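Local coordinates for protein lipid II:glycine glycyltransferase (Staphylococcus aureus, PDB 6SNR) that probably catalyses transfer of the first glycine of the pentaglycine cross-bridge from glycyl-tRNA to the lysine side chain of lipid II in peptidoglycan synthesis, at residues A55-K60 against D91-I96; G21-L26 against D218-D223; S211-I216 against G306-F311. All coordinates share one frame; numbering follows the deposited sequence.

Overall arrangement
The chain holds two mixed sheets, consistent with the paired GNAT-like domains of the FemABX family. Interaction 1 packs a helix on the sheet that contains strand 50-61, and interaction 3 packs one on the second sheet. Interaction 2 lies between them and joins the loop at 21-26 to the end of helix 210-220. The centres of interactions 1 and 2 are about 19 Å apart, and Q56 of the first touches Q25 of the second. Interactions 2 and 3 are closer, about 11 Å between centres. They share helix 210-220, and L23 CD2 lies 3.9 Å from M310 CB. Interactions 1 and 3 do not touch; their nearest atoms are about 11 Å apart.

Interaction 1: residues A55-K60 against D91-I96; sequences AQLLFK and DSAKEI
I96 of helix 83-99 presents its CG2 methyl to two side chains of strand 50-61. F59 comes closest, with CZ 3.7 Å from I96 CG2, and its CE2 is 3.9 Å from I96 CG2. The two side chains cross at about a right angle, and the methyl meets the ring obliquely. L57 arrives from the same strand face, its CD2 4.1 Å from I96 CG2. L57 CD2 also lies 4.1 Å from A93 CB, one helical turn earlier. This single branch of L57 therefore rests between A93 and I96. In I96 the branch that does the touching is the one anti to the backbone N, while CG1 takes the position beside that N (chi1 -64°). The strand and helix segments run in nearly the same direction, at 24°, with axes 10.6 Å apart. Alternation along the strand sends L57 and F59 to the helix and L58 to helix 27-33. Backbone hydrogen bonds to strand 39-47 fix L57 and F59, which bond to R41 and Y39. The F59 ring also meets Y39, T68 and C70. Helix 83-99 is the connection in a beta-alpha-beta crossover between parallel strands 68-78 and 102-107, and it covers this face of the sheet beside I43.

Interaction 2: residues G21-L26 against D218-D223; sequences GDLLQL and DALHED
One methyl of L220, CD2, carries both close approaches to L23 and L26, although the two segments are nearly 200 residues apart in sequence. L220 CD2 is 4.1 Å from L23 CD1 and 4.3 Å from L26 CD1. The two loop methyls also touch each other, with L23 CD1 4.1 Å from L26 CD1, so three branch ends form a small triangle. L220 holds its fork away from a staggered position. L23 meets it at a slant. Its CG lies anti to the backbone N (chi1 176°), and this carries CD1 away from the 3-10 turn and over to the helix end.

The loop is shaped by polar bonds. D22 OD2 accepts L24 N at 3.0 Å in an Asx turn. The bond is nearly straight, at 171°, and reaches the oxygen on its anti side, tilted 32° out of the carboxylate plane. Q25 N binds D22 O and L26 N binds L23 O, which makes the 3-10 turn and brings L26 to the N-cap position of helix 27-33. Y317 OH bonds to both D22 OD1 and L23 N, tying the turn to strand 315-323 of the second sheet. K28, whose side chain L220 touches, bonds through NZ to A219 O and forms salt bridges with E222 OE1 and D223 OD2.

The leucines thus meet where the loop before helix 27-33 reaches the C-terminal end of helix 210-220. Methyl contact has little directional preference. The orientation of the two segments probably comes from the Asx turn, Y317 and the bonds of K28 beside L220.

Interaction 3: residues S211-I216 against G306-F311; sequences SYFENI and GALLMF
L308 points from strand 302-312 at helix 210-220 and reaches F213 and I216, one turn apart. The contact is helix-on-sheet packing in the second mixed sheet, consistent with a GNAT-like fold of the FemABX family. From the strand, CB of L308 heads toward the helix. CG is anti to the carbonyl carbon (chi1 -75°) and carries the fork toward the helix. There the branches part. CD1 continues to the helix and makes both of the close contacts, while CD2 turns off and makes neither. L308 also touches L189 and F192 of helix 189-202. Backbone hydrogen bonds to L319 and Y320 hold its strand position.

The helix side is built around rings. F213 meets the L308 methyl obliquely and packs edge-to-face with F192 and with Y320. One face of the F213 ring is covered near its rim by Y212 CD1. I216 CG1 sits between its backbone N and carbonyl carbon (chi1 56°), the crowded position, which turns CD1 toward L308. L308 CD1 ends 3.8 Å from F213 CD1 and 3.9 Å from I216 CD1.

Interaction 1: residues A55-K60 against D91-I96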
ATOM      1  N   ALA A  55      -0.576 -22.589  -6.454  1.00 16.76           N
ATOM      2  CA  ALA A  55      -1.489 -22.078  -5.441  1.00 14.36           C
ATOM      3  C   ALA A  55      -0.974 -22.414  -4.061  1.00 16.10           C
ATOM      4  O   ALA A  55      -0.386 -23.475  -3.825  1.00 15.91           O
ATOM      5  CB  ALA A  55      -2.904 -22.611  -5.680  1.00 15.34           C
ATOM      6  N   GLN A  56      -1.147 -21.481  -3.148  1.00 15.03           N
ATOM      7  CA  GLN A  56      -0.894 -21.646  -1.767  1.00 14.36           C
ATOM      8  C   GLN A  56      -2.237 -21.708  -1.021  1.00 16.56           C
ATOM      9  O   GLN A  56      -3.060 -20.803  -1.102  1.00 15.96           O
ATOM     10  CB  GLN A  56      -0.094 -20.456  -1.247  1.00 16.15           C
ATOM     11  CG  GLN A  56       0.223 -20.554   0.179  1.00 16.87           C
ATOM     12  CD  GLN A  56       1.259 -19.550   0.564  1.00 19.68           C
ATOM     13  OE1 GLN A  56       0.968 -18.349   0.707  1.00 21.68           O
ATOM     14  NE2 GLN A  56       2.466 -20.017   0.696  1.00 16.57           N
ATOM     15  N   LEU A  57      -2.468 -22.820  -0.365  1.00 14.93           N
ATOM     16  CA  LEU A  57      -3.712 -23.122   0.368  1.00 14.70           C
ATOM     17  C   LEU A  57      -3.505 -22.873   1.814  1.00 16.57           C
ATOM     18  O   LEU A  57      -2.528 -23.377   2.422  1.00 17.73           O
ATOM     19  CB  LEU A  57      -4.083 -24.630   0.155  1.00 14.96           C
ATOM     20  CG  LEU A  57      -4.593 -25.111  -1.195  1.00 16.54           C
ATOM     21  CD1 LEU A  57      -3.785 -24.761  -2.409  1.00 16.89           C
ATOM     22  CD2 LEU A  57      -4.783 -26.639  -1.102  1.00 16.91           C
ATOM     23  N   LEU A  58      -4.388 -22.107   2.452  1.00 15.13           N
ATOM     24  CA  LEU A  58      -4.339 -21.897   3.860  1.00 16.44           C
ATOM     25  C   LEU A  58      -5.517 -22.627   4.468  1.00 16.61           C
ATOM     26  O   LEU A  58      -6.659 -22.464   4.045  1.00 17.13           O
ATOM     27  CB  LEU A  58      -4.434 -20.407   4.234  1.00 18.19           C
ATOM     28  CG  LEU A  58      -3.208 -19.606   3.770  1.00 19.56           C
ATOM     29  CD1 LEU A  58      -3.402 -18.097   4.009  1.00 19.77           C
ATOM     30  CD2 LEU A  58      -1.980 -20.083   4.501  1.00 21.79           C
ATOM     31  N   PHE A  59      -5.231 -23.376   5.510  1.00 15.51           N
ATOM     32  CA  PHE A  59      -6.272 -24.078   6.292  1.00 16.08           C
ATOM     33  C   PHE A  59      -6.421 -23.577   7.706  1.00 17.37           C
ATOM     34  O   PHE A  59      -5.420 -23.288   8.394  1.00 17.08           O
ATOM     35  CB  PHE A  59      -5.895 -25.608   6.362  1.00 15.91           C
ATOM     36  CG  PHE A  59      -5.988 -26.300   5.065  1.00 15.26           C
ATOM     37  CD1 PHE A  59      -7.134 -26.919   4.644  1.00 14.90           C
ATOM     38  CD2 PHE A  59      -4.888 -26.407   4.223  1.00 16.88           C
ATOM     39  CE1 PHE A  59      -7.208 -27.556   3.433  1.00 15.78           C
ATOM     40  CE2 PHE A  59      -4.965 -27.024   3.014  1.00 16.03           C
ATOM     41  CZ  PHE A  59      -6.124 -27.622   2.583  1.00 16.32           C
ATOM     42  N   LYS A  60      -7.675 -23.582   8.206  1.00 17.49           N
ATOM     43  CA  LYS A  60      -7.913 -23.218   9.584  1.00 20.22           C
ATOM     44  C   LYS A  60      -9.119 -24.001  10.067  1.00 20.32           C
ATOM     45  O   LYS A  60     -10.099 -24.093   9.370  1.00 19.52           O
ATOM     46  CB  LYS A  60      -8.150 -21.732   9.783  1.00 20.99           C
ATOM     47  CG  LYS A  60      -8.232 -21.280  11.243  1.00 23.94           C
ATOM     48  CD  LYS A  60      -8.273 -19.776  11.371  1.00 25.73           C
ATOM     49  CE  LYS A  60      -8.604 -19.325  12.778  1.00 27.04           C
ATOM     50  NZ  LYS A  60      -8.463 -17.838  12.930  1.00 28.50           N
ATOM     51  N   ASP A  91      -8.002 -30.278  -9.165  1.00 21.23           N
ATOM     52  CA  ASP A  91      -7.786 -31.682  -8.830  1.00 22.19           C
ATOM     53  C   ASP A  91      -6.839 -31.818  -7.626  1.00 21.26           C
ATOM     54  O   ASP A  91      -7.155 -32.498  -6.630  1.00 20.58           O
ATOM     55  CB  ASP A  91      -7.226 -32.453 -10.027  1.00 24.26           C
ATOM     56  CG  ASP A  91      -8.280 -32.805 -11.116  1.00 28.80           C
ATOM     57  OD1 ASP A  91      -9.522 -32.647 -10.937  1.00 31.41           O
ATOM     58  OD2 ASP A  91      -7.824 -33.279 -12.182  1.00 30.71           O
ATOM     59  N   SER A  92      -5.697 -31.125  -7.697  1.00 21.75           N
ATOM     60  CA  SER A  92      -4.737 -31.159  -6.593  1.00 20.52           C
ATOM     61  C   SER A  92      -5.267 -30.564  -5.305  1.00 19.14           C
ATOM     62  O   SER A  92      -5.015 -31.089  -4.218  1.00 18.33           O
ATOM     63  CB  SER A  92      -3.406 -30.496  -6.982  1.00 22.31           C
ATOM     64  OG  SER A  92      -2.782 -31.205  -8.059  1.00 23.89           O
ATOM     65  N   ALA A  93      -5.967 -29.424  -5.394  1.00 16.55           N
ATOM     66  CA  ALA A  93      -6.526 -28.824  -4.196  1.00 17.48           C
ATOM     67  C   ALA A  93      -7.572 -29.690  -3.531  1.00 16.54           C
ATOM     68  O   ALA A  93      -7.598 -29.776  -2.341  1.00 16.84           O
ATOM     69  CB  ALA A  93      -7.113 -27.406  -4.425  1.00 17.05           C
ATOM     70  N   LYS A  94      -8.388 -30.368  -4.333  1.00 18.45           N
ATOM     71  CA  LYS A  94      -9.416 -31.251  -3.785  1.00 18.64           C
ATOM     72  C   LYS A  94      -8.785 -32.408  -3.026  1.00 18.57           C
ATOM     73  O   LYS A  94      -9.216 -32.746  -1.982  1.00 19.49           O
ATOM     74  CB  LYS A  94     -10.295 -31.801  -4.904  1.00 20.81           C
ATOM     75  CG  LYS A  94     -11.342 -30.833  -5.421  1.00 22.28           C
ATOM     76  CD  LYS A  94     -11.957 -31.290  -6.722  1.00 23.45           C
ATOM     77  CE  LYS A  94     -12.641 -32.635  -6.520  1.00 26.63           C
ATOM     78  NZ  LYS A  94     -13.584 -32.824  -7.623  1.00 26.41           N
ATOM     79  N   GLU A  95      -7.707 -32.972  -3.563  1.00 20.98           N
ATOM     80  CA  GLU A  95      -7.001 -34.051  -2.836  1.00 22.01           C
ATOM     81  C   GLU A  95      -6.542 -33.620  -1.424  1.00 21.37           C
ATOM     82  O   GLU A  95      -6.738 -34.288  -0.389  1.00 20.33           O
ATOM     83  CB  GLU A  95      -5.779 -34.522  -3.630  1.00 24.31           C
ATOM     84  CG  GLU A  95      -6.015 -35.155  -4.973  1.00 30.22           C
ATOM     85  CD  GLU A  95      -4.815 -35.951  -5.492  1.00 36.07           C
ATOM     86  OE1 GLU A  95      -3.814 -36.128  -4.752  1.00 35.89           O
ATOM     87  OE2 GLU A  95      -4.895 -36.406  -6.654  1.00 41.67           O
ATOM     88  N   ILE A  96      -5.872 -32.465  -1.361  1.00 18.77           N
ATOM     89  CA  ILE A  96      -5.360 -31.985  -0.103  1.00 18.92           C
ATOM     90  C   ILE A  96      -6.514 -31.615   0.844  1.00 19.08           C
ATOM     91  O   ILE A  96      -6.533 -31.951   2.014  1.00 20.63           O
ATOM     92  CB  ILE A  96      -4.437 -30.782  -0.360  1.00 19.41           C
ATOM     93  CG1 ILE A  96      -3.224 -31.204  -1.154  1.00 20.71           C
ATOM     94  CG2 ILE A  96      -4.013 -30.128   0.942  1.00 19.29           C
ATOM     95  CD1 ILE A  96      -2.328 -30.054  -1.561  1.00 20.21           C
TER

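Interaction 2: residues G21-L26 against D218-D223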
ATOM      1  N   GLY A  21      -0.545 -13.121 -10.054  1.00 17.56           N
ATOM      2  CA  GLY A  21       0.102 -13.186  -8.770  1.00 18.16           C
ATOM      3  C   GLY A  21      -0.348 -12.116  -7.796  1.00 18.52           C
ATOM      4  O   GLY A  21      -1.034 -11.158  -8.181  1.00 19.07           O
ATOM      5  N   ASP A  22      -0.021 -12.312  -6.526  1.00 17.71           N
ATOM      6  CA  ASP A  22      -0.461 -11.385  -5.470  1.00 16.58           C
ATOM      7  C   ASP A  22       0.369 -11.649  -4.250  1.00 15.86           C
ATOM      8  O   ASP A  22       0.813 -12.810  -4.002  1.00 15.49           O
ATOM      9  CB  ASP A  22      -1.962 -11.537  -5.139  1.00 17.02           C
ATOM     10  CG  ASP A  22      -2.489 -10.387  -4.298  1.00 18.65           C
ATOM     11  OD1 ASP A  22      -2.688  -9.299  -4.930  1.00 22.86           O
ATOM     12  OD2 ASP A  22      -2.620 -10.504  -3.070  1.00 16.95           O
ATOM     13  N   LEU A  23       0.523 -10.614  -3.431  1.00 15.00           N
ATOM     14  CA  LEU A  23       1.111 -10.712  -2.099  1.00 15.25           C
ATOM     15  C   LEU A  23       0.539 -11.906  -1.266  1.00 15.60           C
ATOM     16  O   LEU A  23       1.287 -12.600  -0.550  1.00 14.74           O
ATOM     17  CB  LEU A  23       0.866  -9.405  -1.343  1.00 16.67           C
ATOM     18  CG  LEU A  23       1.301  -9.290   0.083  1.00 15.97           C
ATOM     19  CD1 LEU A  23       2.822  -9.357   0.154  1.00 18.16           C
ATOM     20  CD2 LEU A  23       0.731  -8.025   0.759  1.00 16.53           C
ATOM     21  N   LEU A  24      -0.778 -12.125  -1.321  1.00 14.34           N
ATOM     22  CA  LEU A  24      -1.414 -13.090  -0.440  1.00 15.77           C
ATOM     23  C   LEU A  24      -1.151 -14.554  -0.857  1.00 15.66           C
ATOM     24  O   LEU A  24      -1.555 -15.445  -0.120  1.00 16.75           O
ATOM     25  CB  LEU A  24      -2.927 -12.792  -0.336  1.00 18.15           C
ATOM     26  CG  LEU A  24      -3.370 -11.427   0.160  1.00 19.64           C
ATOM     27  CD1 LEU A  24      -4.834 -11.413   0.645  1.00 19.36           C
ATOM     28  CD2 LEU A  24      -2.439 -10.645   1.051  1.00 21.07           C
ATOM     29  N   GLN A  25      -0.435 -14.763  -1.981  1.00 15.58           N
ATOM     30  CA  GLN A  25       0.017 -16.081  -2.421  1.00 14.28           C
ATOM     31  C   GLN A  25       1.506 -16.349  -2.164  1.00 15.33           C
ATOM     32  O   GLN A  25       2.010 -17.421  -2.547  1.00 16.00           O
ATOM     33  CB  GLN A  25      -0.349 -16.349  -3.852  1.00 14.22           C
ATOM     34  CG  GLN A  25      -1.853 -16.559  -4.068  1.00 14.00           C
ATOM     35  CD  GLN A  25      -2.269 -17.922  -3.512  1.00 14.14           C
ATOM     36  OE1 GLN A  25      -2.937 -18.073  -2.431  1.00 16.75           O
ATOM     37  NE2 GLN A  25      -1.822 -18.884  -4.189  1.00 13.38           N
ATOM     38  N   LEU A  26       2.200 -15.396  -1.566  1.00 15.76           N
ATOM     39  CA  LEU A  26       3.641 -15.591  -1.249  1.00 14.93           C
ATOM     40  C   LEU A  26       3.831 -16.449  -0.019  1.00 14.34           C
ATOM     41  O   LEU A  26       3.091 -16.355   0.968  1.00 15.59           O
ATOM     42  CB  LEU A  26       4.362 -14.235  -1.044  1.00 16.08           C
ATOM     43  CG  LEU A  26       4.364 -13.297  -2.253  1.00 16.83           C
ATOM     44  CD1 LEU A  26       5.115 -12.014  -1.882  1.00 17.20           C
ATOM     45  CD2 LEU A  26       5.022 -13.970  -3.443  1.00 17.57           C
ATOM     46  N   ASP A 218       8.598  -8.766   9.751  1.00 25.54           N
ATOM     47  CA  ASP A 218       9.693  -9.699   9.897  1.00 25.59           C
ATOM     48  C   ASP A 218       9.684 -10.817   8.856  1.00 26.80           C
ATOM     49  O   ASP A 218      10.729 -11.360   8.511  1.00 32.32           O
ATOM     50  CB  ASP A 218       9.638 -10.361  11.280  1.00 25.82           C
ATOM     51  CG  ASP A 218       9.995  -9.424  12.427  1.00 30.14           C
ATOM     52  OD1 ASP A 218      10.525  -8.315  12.202  1.00 29.79           O
ATOM     53  OD2 ASP A 218       9.710  -9.815  13.580  1.00 31.96           O
ATOM     54  N   ALA A 219       8.503 -11.228   8.396  1.00 25.86           N
ATOM     55  CA  ALA A 219       8.453 -12.265   7.360  1.00 24.44           C
ATOM     56  C   ALA A 219       8.932 -11.782   6.008  1.00 22.75           C
ATOM     57  O   ALA A 219       9.646 -12.468   5.279  1.00 22.26           O
ATOM     58  CB  ALA A 219       7.030 -12.797   7.231  1.00 25.29           C
ATOM     59  N   LEU A 220       8.475 -10.599   5.642  1.00 20.12           N
ATOM     60  CA  LEU A 220       8.638 -10.110   4.300  1.00 19.02           C
ATOM     61  C   LEU A 220       9.792  -9.094   4.060  1.00 18.11           C
ATOM     62  O   LEU A 220      10.220  -8.946   2.947  1.00 17.91           O
ATOM     63  CB  LEU A 220       7.292  -9.524   3.875  1.00 21.16           C
ATOM     64  CG  LEU A 220       6.198 -10.600   3.629  1.00 23.42           C
ATOM     65  CD1 LEU A 220       4.869 -10.078   4.153  1.00 25.75           C
ATOM     66  CD2 LEU A 220       6.105 -10.898   2.155  1.00 21.64           C
ATOM     67  N   HIS A 221      10.217  -8.401   5.094  1.00 20.73           N
ATOM     68  CA  HIS A 221      11.231  -7.344   4.935  1.00 21.04           C
ATOM     69  C   HIS A 221      12.596  -7.848   4.419  1.00 23.20           C
ATOM     70  O   HIS A 221      13.210  -7.239   3.521  1.00 22.23           O
ATOM     71  CB  HIS A 221      11.436  -6.563   6.207  1.00 22.47           C
ATOM     72  CG  HIS A 221      12.541  -5.558   6.104  1.00 23.31           C
ATOM     73  ND1 HIS A 221      12.494  -4.491   5.223  1.00 22.79           N
ATOM     74  CD2 HIS A 221      13.725  -5.462   6.753  1.00 27.86           C
ATOM     75  CE1 HIS A 221      13.608  -3.780   5.341  1.00 26.47           C
ATOM     76  NE2 HIS A 221      14.377  -4.361   6.253  1.00 27.89           N
ATOM     77  N   GLU A 222      12.994  -9.000   4.936  1.00 28.31           N
ATOM     78  CA  GLU A 222      14.236  -9.682   4.506  1.00 31.95           C
ATOM     79  C   GLU A 222      14.382  -9.769   2.981  1.00 26.06           C
ATOM     80  O   GLU A 222      15.447  -9.536   2.431  1.00 27.69           O
ATOM     81  CB  GLU A 222      14.212 -11.114   5.099  1.00 36.97           C
ATOM     82  CG  GLU A 222      15.569 -11.765   5.280  1.00 47.06           C
ATOM     83  CD  GLU A 222      15.507 -13.280   5.361  1.00 44.29           C
ATOM     84  OE1 GLU A 222      14.450 -13.911   5.070  1.00 52.00           O
ATOM     85  OE2 GLU A 222      16.545 -13.849   5.703  1.00 52.40           O
ATOM     86  N   ASP A 223      13.280 -10.102   2.287  1.00 21.44           N
ATOM     87  CA  ASP A 223      13.203 -10.197   0.847  1.00 20.24           C
ATOM     88  C   ASP A 223      12.933  -8.885   0.088  1.00 17.65           C
ATOM     89  O   ASP A 223      12.830  -8.877  -1.155  1.00 20.25           O
ATOM     90  CB  ASP A 223      12.096 -11.224   0.467  1.00 21.14           C
ATOM     91  CG  ASP A 223      12.345 -12.577   1.070  1.00 22.03           C
ATOM     92  OD1 ASP A 223      13.489 -13.139   1.006  1.00 21.76           O
ATOM     93  OD2 ASP A 223      11.393 -13.115   1.663  1.00 22.98           O
TER

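Interaction 3: residues S211-I216 against G306-F311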
ATOM      1  N   SER A 211       3.339  -5.871  18.088  1.00 33.62           N
ATOM      2  CA  SER A 211       3.577  -7.273  17.742  1.00 33.58           C
ATOM      3  C   SER A 211       2.890  -7.686  16.442  1.00 28.59           C
ATOM      4  O   SER A 211       3.410  -8.523  15.688  1.00 27.70           O
ATOM      5  CB  SER A 211       3.090  -8.192  18.880  1.00 33.81           C
ATOM      6  OG  SER A 211       3.914  -7.975  19.995  1.00 38.05           O
ATOM      7  N   TYR A 212       1.718  -7.102  16.209  1.00 31.50           N
ATOM      8  CA  TYR A 212       0.934  -7.348  15.009  1.00 31.67           C
ATOM      9  C   TYR A 212       1.681  -6.855  13.754  1.00 29.96           C
ATOM     10  O   TYR A 212       1.755  -7.543  12.731  1.00 28.31           O
ATOM     11  CB  TYR A 212      -0.454  -6.700  15.116  1.00 32.45           C
ATOM     12  CG  TYR A 212      -1.246  -6.796  13.824  1.00 34.75           C
ATOM     13  CD1 TYR A 212      -1.134  -5.808  12.831  1.00 35.95           C
ATOM     14  CD2 TYR A 212      -2.088  -7.866  13.581  1.00 37.04           C
ATOM     15  CE1 TYR A 212      -1.838  -5.907  11.644  1.00 37.33           C
ATOM     16  CE2 TYR A 212      -2.789  -7.973  12.401  1.00 37.34           C
ATOM     17  CZ  TYR A 212      -2.667  -6.988  11.437  1.00 39.29           C
ATOM     18  OH  TYR A 212      -3.390  -7.099  10.275  1.00 43.51           O
ATOM     19  N   PHE A 213       2.281  -5.674  13.849  1.00 28.00           N
ATOM     20  CA  PHE A 213       3.058  -5.147  12.740  1.00 25.78           C
ATOM     21  C   PHE A 213       4.416  -5.845  12.584  1.00 23.44           C
ATOM     22  O   PHE A 213       4.912  -6.050  11.477  1.00 25.29           O
ATOM     23  CB  PHE A 213       3.156  -3.609  12.866  1.00 24.99           C
ATOM     24  CG  PHE A 213       1.822  -2.939  12.838  1.00 26.39           C
ATOM     25  CD1 PHE A 213       1.050  -2.971  11.688  1.00 27.31           C
ATOM     26  CD2 PHE A 213       1.320  -2.288  13.948  1.00 29.99           C
ATOM     27  CE1 PHE A 213      -0.201  -2.397  11.659  1.00 27.76           C
ATOM     28  CE2 PHE A 213       0.073  -1.700  13.918  1.00 29.90           C
ATOM     29  CZ  PHE A 213      -0.690  -1.747  12.773  1.00 30.28           C
ATOM     30  N   GLU A 214       5.043  -6.217  13.698  1.00 22.85           N
ATOM     31  CA  GLU A 214       6.279  -6.940  13.653  1.00 24.51           C
ATOM     32  C   GLU A 214       6.110  -8.299  12.920  1.00 22.17           C
ATOM     33  O   GLU A 214       6.974  -8.682  12.181  1.00 21.77           O
ATOM     34  CB  GLU A 214       6.815  -7.131  15.083  1.00 27.80           C
ATOM     35  CG  GLU A 214       7.548  -5.890  15.592  1.00 29.20           C
ATOM     36  CD  GLU A 214       7.919  -5.972  17.061  1.00 34.67           C
ATOM     37  OE1 GLU A 214       7.299  -6.765  17.809  1.00 32.72           O
ATOM     38  OE2 GLU A 214       8.804  -5.196  17.467  1.00 33.68           O
ATOM     39  N   ASN A 215       4.979  -8.935  13.121  1.00 23.65           N
ATOM     40  CA  ASN A 215       4.686 -10.247  12.516  1.00 23.83           C
ATOM     41  C   ASN A 215       4.670 -10.151  10.993  1.00 25.17           C
ATOM     42  O   ASN A 215       5.300 -10.928  10.291  1.00 28.73           O
ATOM     43  CB  ASN A 215       3.334 -10.701  12.998  1.00 23.44           C
ATOM     44  CG  ASN A 215       2.931 -12.051  12.443  1.00 24.48           C
ATOM     45  OD1 ASN A 215       3.638 -13.032  12.647  1.00 25.97           O
ATOM     46  ND2 ASN A 215       1.778 -12.110  11.784  1.00 26.04           N
ATOM     47  N   ILE A 216       4.020  -9.121  10.500  1.00 24.55           N
ATOM     48  CA  ILE A 216       4.050  -8.884   9.042  1.00 25.68           C
ATOM     49  C   ILE A 216       5.441  -8.449   8.539  1.00 25.84           C
ATOM     50  O   ILE A 216       6.032  -8.979   7.561  1.00 25.38           O
ATOM     51  CB  ILE A 216       2.905  -7.916   8.636  1.00 30.91           C
ATOM     52  CG1 ILE A 216       2.944  -6.584   9.381  1.00 36.36           C
ATOM     53  CG2 ILE A 216       1.534  -8.510   8.926  1.00 32.04           C
ATOM     54  CD1 ILE A 216       1.718  -5.724   9.147  1.00 38.12           C
ATOM     55  N   GLY A 306       3.696   7.727   9.184  1.00 19.22           N
ATOM     56  CA  GLY A 306       4.411   6.498   8.838  1.00 19.34           C
ATOM     57  C   GLY A 306       3.494   5.566   8.065  1.00 17.77           C
ATOM     58  O   GLY A 306       2.248   5.734   8.065  1.00 18.45           O
ATOM     59  N   ALA A 307       4.122   4.634   7.340  1.00 19.16           N
ATOM     60  CA  ALA A 307       3.365   3.672   6.572  1.00 19.21           C
ATOM     61  C   ALA A 307       4.161   2.422   6.260  1.00 18.61           C
ATOM     62  O   ALA A 307       5.386   2.439   6.198  1.00 18.67           O
ATOM     63  CB  ALA A 307       2.929   4.316   5.287  1.00 20.05           C
ATOM     64  N   LEU A 308       3.420   1.331   6.025  1.00 17.64           N
ATOM     65  CA  LEU A 308       3.986   0.078   5.554  1.00 18.63           C
ATOM     66  C   LEU A 308       3.643  -0.166   4.086  1.00 17.76           C
ATOM     67  O   LEU A 308       2.468  -0.077   3.711  1.00 17.39           O
ATOM     68  CB  LEU A 308       3.444  -1.028   6.434  1.00 19.62           C
ATOM     69  CG  LEU A 308       3.998  -1.182   7.852  1.00 22.83           C
ATOM     70  CD1 LEU A 308       3.160  -2.179   8.669  1.00 25.95           C
ATOM     71  CD2 LEU A 308       5.441  -1.624   7.824  1.00 26.39           C
ATOM     72  N   LEU A 309       4.667  -0.473   3.274  1.00 17.05           N
ATOM     73  CA  LEU A 309       4.594  -0.657   1.829  1.00 17.41           C
ATOM     74  C   LEU A 309       5.048  -2.084   1.533  1.00 16.51           C
ATOM     75  O   LEU A 309       6.114  -2.486   1.968  1.00 17.78           O
ATOM     76  CB  LEU A 309       5.544   0.301   1.114  1.00 18.85           C
ATOM     77  CG  LEU A 309       5.623   0.279  -0.395  1.00 19.68           C
ATOM     78  CD1 LEU A 309       4.293   0.703  -0.986  1.00 18.43           C
ATOM     79  CD2 LEU A 309       6.783   1.140  -0.924  1.00 18.91           C
ATOM     80  N   MET A 310       4.190  -2.866   0.872  1.00 16.82           N
ATOM     81  CA  MET A 310       4.509  -4.271   0.530  1.00 17.58           C
ATOM     82  C   MET A 310       4.696  -4.448  -0.933  1.00 15.91           C
ATOM     83  O   MET A 310       4.248  -3.626  -1.736  1.00 15.35           O
ATOM     84  CB  MET A 310       3.344  -5.203   0.957  1.00 18.01           C
ATOM     85  CG  MET A 310       2.758  -4.956   2.305  1.00 22.12           C
ATOM     86  SD  MET A 310       3.930  -4.861   3.654  1.00 25.23           S
ATOM     87  CE  MET A 310       3.722  -3.198   4.114  1.00 33.13           C
ATOM     88  N   PHE A 311       5.313  -5.561  -1.365  1.00 16.16           N
ATOM     89  CA  PHE A 311       5.519  -5.838  -2.770  1.00 14.98           C
ATOM     90  C   PHE A 311       5.267  -7.308  -3.105  1.00 15.34           C
ATOM     91  O   PHE A 311       5.536  -8.202  -2.271  1.00 15.61           O
ATOM     92  CB  PHE A 311       6.958  -5.609  -3.210  1.00 15.90           C
ATOM     93  CG  PHE A 311       7.385  -4.157  -3.135  1.00 17.04           C
ATOM     94  CD1 PHE A 311       7.910  -3.627  -1.974  1.00 17.42           C
ATOM     95  CD2 PHE A 311       7.226  -3.373  -4.227  1.00 18.80           C
ATOM     96  CE1 PHE A 311       8.296  -2.262  -1.919  1.00 19.80           C
ATOM     97  CE2 PHE A 311       7.598  -2.041  -4.197  1.00 20.37           C
ATOM     98  CZ  PHE A 311       8.120  -1.484  -3.043  1.00 20.22           C
TER